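Local coordinates for structural polyprotein, VP3 (Israeli acute paralysis virus, PDB 5CDD) that probably serves as a structural protein of the virion shell, one of the jelly-roll capsid proteins cut from the viral polyprotein, at residues Ser209-Leu214 with Phe230-Ser235. Sequence-based numbering, arbitrary orientation.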
loop_
_atom_site.group_PDB
_atom_site.type_symbol
_atom_site.label_atom_id
_atom_site.label_comp_id
_atom_site.label_asym_id
_atom_site.label_seq_id
_atom_site.Cartn_x
_atom_site.Cartn_y
_atom_site.Cartn_z
ATOM N N SER B 209 39.657 29.682 17.135
ATOM C CA SER B 209 38.998 30.579 18.072
ATOM C C SER B 209 38.384 29.764 19.202
ATOM O O SER B 209 38.264 28.544 19.100
ATOM C CB SER B 209 37.906 31.369 17.344
ATOM O OG SER B 209 37.262 32.285 18.210
ATOM N N ASN B 210 38.012 30.437 20.287
ATOM C CA ASN B 210 37.394 29.760 21.419
ATOM C C ASN B 210 35.883 29.812 21.214
ATOM O O ASN B 210 35.098 29.529 22.119
ATOM C CB ASN B 210 37.797 30.434 22.735
ATOM C CG ASN B 210 37.391 31.886 22.794
ATOM O OD1 ASN B 210 37.542 32.626 21.823
ATOM N ND2 ASN B 210 36.883 32.310 23.945
ATOM N N LYS B 211 35.496 30.182 19.998
ATOM C CA LYS B 211 34.098 30.260 19.611
ATOM C C LYS B 211 33.905 29.336 18.421
ATOM O O LYS B 211 34.850 29.049 17.688
ATOM C CB LYS B 211 33.729 31.685 19.207
ATOM C CG LYS B 211 33.948 32.702 20.297
ATOM C CD LYS B 211 33.594 34.094 19.819
ATOM C CE LYS B 211 33.964 35.129 20.865
ATOM N NZ LYS B 211 35.418 35.068 21.202
ATOM N N MET B 212 32.679 28.870 18.233
ATOM C CA MET B 212 32.371 27.982 17.124
ATOM C C MET B 212 32.269 28.771 15.820
ATOM O O MET B 212 32.648 28.287 14.751
ATOM C CB MET B 212 31.057 27.265 17.394
ATOM C CG MET B 212 31.088 26.334 18.580
ATOM S SD MET B 212 29.578 25.368 18.662
ATOM C CE MET B 212 30.215 23.755 18.263
ATOM N N PHE B 213 31.749 29.989 15.924
ATOM C CA PHE B 213 31.582 30.877 14.782
ATOM C C PHE B 213 31.911 32.297 15.232
ATOM O O PHE B 213 31.839 32.608 16.422
ATOM C CB PHE B 213 30.134 30.851 14.289
ATOM C CG PHE B 213 29.622 29.482 13.939
ATOM C CD1 PHE B 213 30.033 28.844 12.773
ATOM C CD2 PHE B 213 28.692 28.848 14.758
ATOM C CE1 PHE B 213 29.520 27.595 12.425
ATOM C CE2 PHE B 213 28.173 27.603 14.420
ATOM C CZ PHE B 213 28.587 26.976 13.249
ATOM N N LEU B 214 32.267 33.156 14.281
ATOM C CA LEU B 214 32.579 34.550 14.582
ATOM C C LEU B 214 31.550 35.452 13.910
ATOM O O LEU B 214 30.936 35.068 12.914
ATOM C CB LEU B 214 33.984 34.905 14.093
ATOM C CG LEU B 214 35.154 34.309 14.881
ATOM C CD1 LEU B 214 36.459 34.629 14.180
ATOM C CD2 LEU B 214 35.160 34.869 16.293
ATOM N N PHE B 230 33.661 44.673 15.696
ATOM C CA PHE B 230 34.827 44.561 14.839
ATOM C C PHE B 230 35.749 43.469 15.363
ATOM O O PHE B 230 36.169 42.586 14.617
ATOM C CB PHE B 230 35.576 45.891 14.802
ATOM C CG PHE B 230 36.832 45.850 13.988
ATOM C CD1 PHE B 230 36.775 45.827 12.600
ATOM C CD2 PHE B 230 38.073 45.793 14.610
ATOM C CE1 PHE B 230 37.939 45.748 11.841
ATOM C CE2 PHE B 230 39.242 45.714 13.863
ATOM C CZ PHE B 230 39.176 45.690 12.476
ATOM N N HIS B 231 36.054 43.532 16.654
ATOM C CA HIS B 231 36.933 42.557 17.285
ATOM C C HIS B 231 36.302 41.174 17.361
ATOM O O HIS B 231 37.003 40.163 17.365
ATOM C CB HIS B 231 37.319 43.030 18.688
ATOM C CG HIS B 231 38.163 44.266 18.694
ATOM N ND1 HIS B 231 39.408 44.318 18.104
ATOM C CD2 HIS B 231 37.937 45.499 19.204
ATOM C CE1 HIS B 231 39.912 45.530 18.251
ATOM N NE2 HIS B 231 39.039 46.267 18.915
ATOM N N GLU B 232 34.975 41.137 17.416
ATOM C CA GLU B 232 34.242 39.879 17.495
ATOM C C GLU B 232 34.070 39.224 16.127
ATOM O O GLU B 232 33.376 38.215 16.001
ATOM C CB GLU B 232 32.861 40.122 18.114
ATOM C CG GLU B 232 32.895 40.534 19.573
ATOM C CD GLU B 232 33.387 39.419 20.473
ATOM O OE1 GLU B 232 32.694 38.380 20.565
ATOM O OE2 GLU B 232 34.467 39.578 21.084
ATOM N N SER B 233 34.712 39.786 15.108
ATOM C CA SER B 233 34.588 39.257 13.755
ATOM C C SER B 233 35.873 38.744 13.110
ATOM O O SER B 233 35.853 38.409 11.928
ATOM C CB SER B 233 34.000 40.332 12.834
ATOM O OG SER B 233 32.811 40.885 13.362
ATOM N N PHE B 234 36.979 38.652 13.850
ATOM C CA PHE B 234 38.212 38.220 13.199
ATOM C C PHE B 234 39.098 37.106 13.752
ATOM O O PHE B 234 39.646 36.333 12.972
ATOM C CB PHE B 234 39.052 39.459 12.899
ATOM C CG PHE B 234 38.422 40.361 11.880
ATOM C CD1 PHE B 234 38.346 39.973 10.546
ATOM C CD2 PHE B 234 37.843 41.565 12.258
ATOM C CE1 PHE B 234 37.701 40.770 9.605
ATOM C CE2 PHE B 234 37.193 42.371 11.323
ATOM C CZ PHE B 234 37.122 41.972 9.996
ATOM N N SER B 235 39.268 37.010 15.065
ATOM C CA SER B 235 40.092 35.936 15.645
ATOM C C SER B 235 41.602 36.161 15.622
ATOM O O SER B 235 42.343 35.439 16.291
ATOM C CB SER B 235 39.819 34.595 14.948
ATOM O OG SER B 235 40.698 34.406 13.844
#
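S209 faces S235, the two CB atoms 4.5 Å apart. Its OG accepts the N-H of K211, two residues on, at 3.3 Å, closing an ST turn. K211 then reaches toward E232: with CG anti to its carbonyl carbon, two extended torsions carry the chain outward before it bends at chi4, 58°, which swings NZ back to a weak bond with OD1 of N210. As a result CE, rather than the ammonium, lies nearest the E232 carboxylate, 3.5 Å from OE1. The two side chains cross at about a right angle. At 4.3 Å, NZ and OE1 are too far apart for a salt bridge and probably attract only loosely; E232 also has a long, weak ion pair with K215. L214 supplies most of the apolar contact. Its CD1 packs on CB of S235 and the carbonyl carbon of F234, while CD2 lies 3.8 Å from the E232 carbonyl oxygen. No hydrogen bond joins the two segments. This is plain loop-to-turn packing in the jelly roll: the loop after strand 202-205 lies against the turn leading from helix 228-231 into strand 236-247, just where L214 begins strand 214-215 and pairs through its backbone with W133 of strand 132-144.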